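Local structure of uncharacterized protein (5BMT) at residues T187-L192 and F232-A237; L25-G30 and F113-K118. The protein is of unknown function but joins a probable OB-type N-terminal domain to a larger beta-rich part, probably immunoglobulin-like. All coordinates share one frame; numbering follows the deposited sequence.

Contact 1 of 2, residues T187-L192 and F232-A237; sequences TLYSML and FSIEEA. With SO4 (sulfate ion), chain D.
Tyr189 reaches from the helix across to the last strand and the C-terminal tail, and its ring does nearly all the touching. With CG anti to the backbone N (chi1 177°), the ring runs out from the helix toward residues 232-236. The tight part is at its root: CD1 of Tyr189 meets CE1 of Phe232 at 3.5 Å, the two planes tilted by 30° and displaced, with little of one ring over the other. CG2 of Ile234 comes obliquely to CE1 of Tyr189 at 3.9 Å. The hydroxyl end is polar and faces the solvent side, where Glu236 is exposed. Tyr189 OH donates to OE2 of Glu236 at 2.7 Å, arriving 53° above the carboxylate plane, and a water 3.0 Å from OH links it to the carbonyl oxygens of Ser233 and Glu235. OE2 of Glu236 has a second partner in the salt bridge to Lys193. A sulfate, probably from the crystallisation liquor, lies on this outer side near Ser190, its O2 at the edge of the Tyr189 ring. Inward, Tyr189 and Phe232 both pack on Leu111 of strand 106-113, while Phe232, Ile234 and, from helix 186-198, Leu192 all touch Val204 of strand 203-214.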
loop_
_atom_site.group_PDB
_atom_site.type_symbol
_atom_site.label_atom_id
_atom_site.label_comp_id
_atom_site.label_asym_id
_atom_site.label_seq_id
_atom_site.Cartn_x
_atom_site.Cartn_y
_atom_site.Cartn_z
ATOM N N THR A 187 -11.019 7.668 0.114
ATOM C CA THR A 187 -12.467 7.439 0.197
ATOM C C THR A 187 -12.764 6.140 0.937
ATOM O O THR A 187 -13.790 6.068 1.626
ATOM C CB THR A 187 -13.126 7.494 -1.169
ATOM O OG1 THR A 187 -12.568 6.459 -1.975
ATOM C CG2 THR A 187 -12.930 8.877 -1.842
ATOM N N LEU A 188 -11.858 5.133 0.849
ATOM C CA LEU A 188 -12.064 3.909 1.616
ATOM C C LEU A 188 -12.038 4.225 3.095
ATOM O O LEU A 188 -12.898 3.766 3.848
ATOM C CB LEU A 188 -10.975 2.880 1.286
ATOM C CG LEU A 188 -11.141 1.549 2.016
ATOM C CD1 LEU A 188 -12.315 0.776 1.487
ATOM C CD2 LEU A 188 -9.915 0.713 1.940
ATOM N N TYR A 189 -11.053 5.036 3.518
ATOM C CA TYR A 189 -10.976 5.386 4.932
ATOM C C TYR A 189 -12.244 6.078 5.406
ATOM O O TYR A 189 -12.777 5.685 6.449
ATOM C CB TYR A 189 -9.767 6.332 5.145
ATOM C CG TYR A 189 -9.656 6.813 6.579
ATOM C CD1 TYR A 189 -8.927 6.085 7.521
ATOM C CD2 TYR A 189 -10.280 7.987 6.992
ATOM C CE1 TYR A 189 -8.832 6.512 8.847
ATOM C CE2 TYR A 189 -10.172 8.435 8.310
ATOM C CZ TYR A 189 -9.434 7.699 9.227
ATOM O OH TYR A 189 -9.368 8.125 10.536
ATOM N N SER A 190 -12.717 7.104 4.673
ATOM C CA SER A 190 -13.902 7.851 5.086
ATOM C C SER A 190 -15.115 6.944 5.158
ATOM O O SER A 190 -15.890 7.045 6.123
ATOM C CB SER A 190 -14.172 9.012 4.136
ATOM O OG SER A 190 -13.070 9.903 4.156
HETATM N N MSE A 191 -15.269 6.025 4.175
HETATM C CA MSE A 191 -16.424 5.151 4.169
HETATM C C MSE A 191 -16.369 4.158 5.327
HETATM O O MSE A 191 -17.384 4.013 6.027
HETATM C CB MSE A 191 -16.535 4.424 2.834
HETATM C CG MSE A 191 -17.793 3.573 2.725
HETATM SE SE MSE A 191 -17.824 2.614 1.056
HETATM C CE MSE A 191 -16.414 1.459 1.408
ATOM N N LEU A 192 -15.241 3.463 5.512
ATOM C CA LEU A 192 -15.160 2.467 6.591
ATOM C C LEU A 192 -15.137 3.122 7.962
ATOM O O LEU A 192 -15.675 2.531 8.903
ATOM C CB LEU A 192 -13.987 1.506 6.408
ATOM C CG LEU A 192 -14.031 0.719 5.075
ATOM C CD1 LEU A 192 -12.861 -0.254 4.970
ATOM C CD2 LEU A 192 -15.338 -0.051 4.932
ATOM N N PHE A 232 -6.274 -0.543 10.827
ATOM C CA PHE A 232 -5.905 0.856 11.017
ATOM C C PHE A 232 -6.864 1.509 11.985
ATOM O O PHE A 232 -8.020 1.101 12.123
ATOM C CB PHE A 232 -5.799 1.651 9.705
ATOM C CG PHE A 232 -7.036 1.652 8.834
ATOM C CD1 PHE A 232 -8.017 2.621 8.999
ATOM C CD2 PHE A 232 -7.185 0.721 7.810
ATOM C CE1 PHE A 232 -9.133 2.647 8.173
ATOM C CE2 PHE A 232 -8.305 0.752 6.984
ATOM C CZ PHE A 232 -9.262 1.727 7.159
ATOM N N SER A 233 -6.371 2.531 12.676
ATOM C CA SER A 233 -7.193 3.253 13.629
ATOM C C SER A 233 -8.078 4.263 12.904
ATOM O O SER A 233 -7.636 4.884 11.930
ATOM C CB SER A 233 -6.294 3.983 14.635
ATOM O OG SER A 233 -7.069 4.786 15.516
ATOM N N ILE A 234 -9.299 4.471 13.427
ATOM C CA ILE A 234 -10.218 5.494 12.896
ATOM C C ILE A 234 -10.479 6.574 13.970
ATOM O O ILE A 234 -11.399 7.381 13.835
ATOM C CB ILE A 234 -11.507 4.916 12.285
ATOM C CG1 ILE A 234 -12.221 3.951 13.270
ATOM C CG2 ILE A 234 -11.171 4.217 10.949
ATOM C CD1 ILE A 234 -13.647 3.604 12.920
ATOM N N GLU A 235 -9.629 6.596 15.016
ATOM C CA GLU A 235 -9.664 7.646 16.043
ATOM C C GLU A 235 -8.819 8.807 15.533
ATOM O O GLU A 235 -7.793 8.592 14.875
ATOM C CB GLU A 235 -9.135 7.134 17.390
ATOM C CG GLU A 235 -9.943 6.018 18.013
ATOM C CD GLU A 235 -9.475 5.660 19.409
ATOM O OE1 GLU A 235 -8.465 4.931 19.529
ATOM O OE2 GLU A 235 -10.104 6.129 20.384
ATOM N N GLU A 236 -9.266 10.022 15.771
ATOM C CA GLU A 236 -8.521 11.206 15.359
ATOM C C GLU A 236 -8.411 12.140 16.554
ATOM O O GLU A 236 -9.114 11.921 17.544
ATOM C CB GLU A 236 -9.144 11.861 14.119
ATOM C CG GLU A 236 -8.625 11.205 12.844
ATOM C CD GLU A 236 -9.426 11.444 11.581
ATOM O OE1 GLU A 236 -9.193 12.483 10.921
ATOM O OE2 GLU A 236 -10.241 10.565 11.217
ATOM N N ALA A 237 -7.478 13.115 16.502
ATOM C CA ALA A 237 -7.192 14.069 17.591
ATOM C C ALA A 237 -8.431 14.839 18.068
ATOM O O ALA A 237 -9.295 15.194 17.273
ATOM C CB ALA A 237 -6.120 15.052 17.152
HETATM S S SO4 D . -12.508 11.775 7.012
HETATM O O1 SO4 D . -11.536 11.471 5.965
HETATM O O2 SO4 D . -11.817 11.887 8.298
HETATM O O3 SO4 D . -13.173 13.041 6.696
HETATM O O4 SO4 D . -13.508 10.711 7.090
HETATM O O HOH W 1 -6.799 7.726 12.090
#

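Contact 2 of 2, residues L25-G30 and F113-K118; sequences LIYPLG and FSNNYK
One face of the Tyr27 ring is laid against the turn at Ser114 and Asn115: CB of Ser114 sits 3.6 Å above the ring plane and the backbone N of Asn115 3.8 Å above it, both nearer the ring's border than its middle. The turn is the beta hairpin loop between strands 106-113 and 118-126, and Tyr27 comes from strand 24-28, an outermost strand of the sheet in the OB-family region. The Ser114 contact is a CH-pi interaction, its CB 25° off the ring normal. Further out, the phenol oxygen OH of Tyr27 lies 3.5 Å from CB of Asn115, and the amide plane of Asn115 is turned 21° from the ring. Asn115 holds its amide, with CG anti to the backbone N (chi1 -173°), where ND2 bonds the carbonyl of Tyr18. Replacing Tyr27 with an alanine would probably open a gap beneath Ser114 and Asn115, losing the CH-pi contact and much of the packing between strand and hairpin. Ser114 also shapes the turn as an ST motif, its OG accepting from the backbone N of Tyr117, while the same OG is hydrogen-bonded to Asp17 on strand 10-18. A water completes the junction, donating to O of Tyr27 at 2.7 Å and to O of Phe113 at 2.8 Å.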
loop_
_atom_site.group_PDB
_atom_site.type_symbol
_atom_site.label_atom_id
_atom_site.label_comp_id
_atom_site.label_asym_id
_atom_site.label_seq_id
_atom_site.Cartn_x
_atom_site.Cartn_y
_atom_site.Cartn_z
ATOM N N LEU A 25 8.236 16.457 3.340
ATOM C CA LEU A 25 8.622 15.384 4.263
ATOM C C LEU A 25 8.267 14.040 3.687
ATOM O O LEU A 25 7.519 13.923 2.700
ATOM C CB LEU A 25 7.827 15.564 5.591
ATOM C CG LEU A 25 8.003 16.885 6.366
ATOM C CD1 LEU A 25 7.169 16.879 7.643
ATOM C CD2 LEU A 25 9.463 17.120 6.729
ATOM N N ILE A 26 8.832 12.993 4.311
ATOM C CA ILE A 26 8.398 11.641 4.006
ATOM C C ILE A 26 7.749 11.102 5.282
ATOM O O ILE A 26 8.207 11.375 6.415
ATOM C CB ILE A 26 9.450 10.706 3.400
ATOM C CG1 ILE A 26 10.580 10.433 4.371
ATOM C CG2 ILE A 26 9.960 11.315 2.043
ATOM C CD1 ILE A 26 11.511 9.232 3.914
ATOM N N TYR A 27 6.637 10.381 5.089
ATOM C CA TYR A 27 5.835 9.829 6.180
ATOM C C TYR A 27 5.927 8.317 6.113
ATOM O O TYR A 27 5.170 7.676 5.371
ATOM C CB TYR A 27 4.378 10.308 6.033
ATOM C CG TYR A 27 4.246 11.800 6.256
ATOM C CD1 TYR A 27 4.515 12.708 5.228
ATOM C CD2 TYR A 27 3.822 12.303 7.478
ATOM C CE1 TYR A 27 4.402 14.081 5.433
ATOM C CE2 TYR A 27 3.636 13.675 7.672
ATOM C CZ TYR A 27 3.927 14.555 6.643
ATOM O OH TYR A 27 3.795 15.915 6.862
ATOM N N PRO A 28 6.910 7.714 6.812
ATOM C CA PRO A 28 7.090 6.254 6.693
ATOM C C PRO A 28 6.105 5.491 7.546
ATOM O O PRO A 28 5.757 5.928 8.653
ATOM C CB PRO A 28 8.524 6.015 7.195
ATOM C CG PRO A 28 9.153 7.437 7.324
ATOM C CD PRO A 28 7.973 8.324 7.640
ATOM N N LEU A 29 5.692 4.313 7.054
ATOM C CA LEU A 29 4.847 3.437 7.869
ATOM C C LEU A 29 5.626 3.024 9.147
ATOM O O LEU A 29 6.770 2.586 9.050
ATOM C CB LEU A 29 4.515 2.182 7.040
ATOM C CG LEU A 29 3.645 1.123 7.733
ATOM C CD1 LEU A 29 2.242 1.682 8.060
ATOM C CD2 LEU A 29 3.562 -0.144 6.881
ATOM N N GLY A 30 5.011 3.196 10.307
ATOM C CA GLY A 30 5.642 2.823 11.576
ATOM C C GLY A 30 6.741 3.730 12.091
ATOM O O GLY A 30 7.366 3.406 13.098
ATOM N N PHE A 113 -0.665 6.744 6.163
ATOM C CA PHE A 113 -1.189 8.098 6.374
ATOM C C PHE A 113 -0.119 9.150 6.227
ATOM O O PHE A 113 1.007 8.934 6.655
ATOM C CB PHE A 113 -1.744 8.209 7.825
ATOM C CG PHE A 113 -2.903 7.301 8.139
ATOM C CD1 PHE A 113 -2.709 5.940 8.366
ATOM C CD2 PHE A 113 -4.193 7.802 8.191
ATOM C CE1 PHE A 113 -3.803 5.091 8.616
ATOM C CE2 PHE A 113 -5.278 6.968 8.501
ATOM C CZ PHE A 113 -5.079 5.620 8.696
ATOM N N SER A 114 -0.477 10.320 5.698
ATOM C CA SER A 114 0.432 11.461 5.672
ATOM C C SER A 114 -0.379 12.681 6.078
ATOM O O SER A 114 -1.558 12.559 6.432
ATOM C CB SER A 114 1.096 11.629 4.306
ATOM O OG SER A 114 0.188 12.057 3.299
ATOM N N ASN A 115 0.193 13.864 5.950
ATOM C CA ASN A 115 -0.551 15.042 6.337
ATOM C C ASN A 115 -1.815 15.205 5.485
ATOM O O ASN A 115 -2.882 15.510 6.026
ATOM C CB ASN A 115 0.389 16.243 6.163
ATOM C CG ASN A 115 -0.175 17.530 6.691
ATOM O OD1 ASN A 115 -0.968 17.527 7.639
ATOM N ND2 ASN A 115 0.188 18.638 6.060
ATOM N N ASN A 116 -1.706 14.981 4.156
ATOM C CA ASN A 116 -2.790 15.256 3.216
ATOM C C ASN A 116 -3.335 14.046 2.470
ATOM O O ASN A 116 -4.311 14.199 1.727
ATOM C CB ASN A 116 -2.295 16.252 2.160
ATOM C CG ASN A 116 -1.902 17.570 2.784
ATOM O OD1 ASN A 116 -2.752 18.260 3.357
ATOM N ND2 ASN A 116 -0.588 17.877 2.771
ATOM N N TYR A 117 -2.687 12.889 2.585
ATOM C CA TYR A 117 -3.076 11.733 1.797
ATOM C C TYR A 117 -3.162 10.465 2.590
ATOM O O TYR A 117 -2.547 10.328 3.661
ATOM C CB TYR A 117 -1.999 11.484 0.716
ATOM C CG TYR A 117 -1.837 12.593 -0.289
ATOM C CD1 TYR A 117 -2.675 12.684 -1.393
ATOM C CD2 TYR A 117 -0.827 13.543 -0.149
ATOM C CE1 TYR A 117 -2.516 13.695 -2.342
ATOM C CE2 TYR A 117 -0.681 14.576 -1.066
ATOM C CZ TYR A 117 -1.516 14.639 -2.170
ATOM O OH TYR A 117 -1.385 15.652 -3.095
ATOM N N LYS A 118 -3.917 9.505 2.028
ATOM C CA LYS A 118 -3.940 8.117 2.524
ATOM C C LYS A 118 -3.728 7.209 1.336
ATOM O O LYS A 118 -4.355 7.429 0.282
ATOM C CB LYS A 118 -5.250 7.764 3.255
ATOM C CG LYS A 118 -5.486 8.677 4.469
ATOM C CD LYS A 118 -6.709 8.263 5.256
ATOM C CE LYS A 118 -6.988 9.261 6.380
ATOM N NZ LYS A 118 -7.605 10.520 5.869
HETATM O O HOH W 2 2.742 6.754 6.138
#

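Both segments of contact 2 precede those of contact 1 in the sequence, and the centres of the two contacts lie about 14 Å apart. Strand 106-113 and its hairpin loop connect them: contact 2 uses the loop to meet strand 24-28 of the OB-family region, whereas contact 1 joins helix 186-198 to the end of strand 221-233 and the tail that follows. The two touch directly. CE2 of Phe113 is 3.6 Å from CE1 of Tyr189, and CD of Lys118 is 3.5 Å from CG of the same ring, where Lys118 also makes a cation-pi interaction. The hairpin thus has the N-terminal sheet on its turn and the helix and C-terminal strand beside the residues that flank the turn, consistent with the two parts packing as one unit.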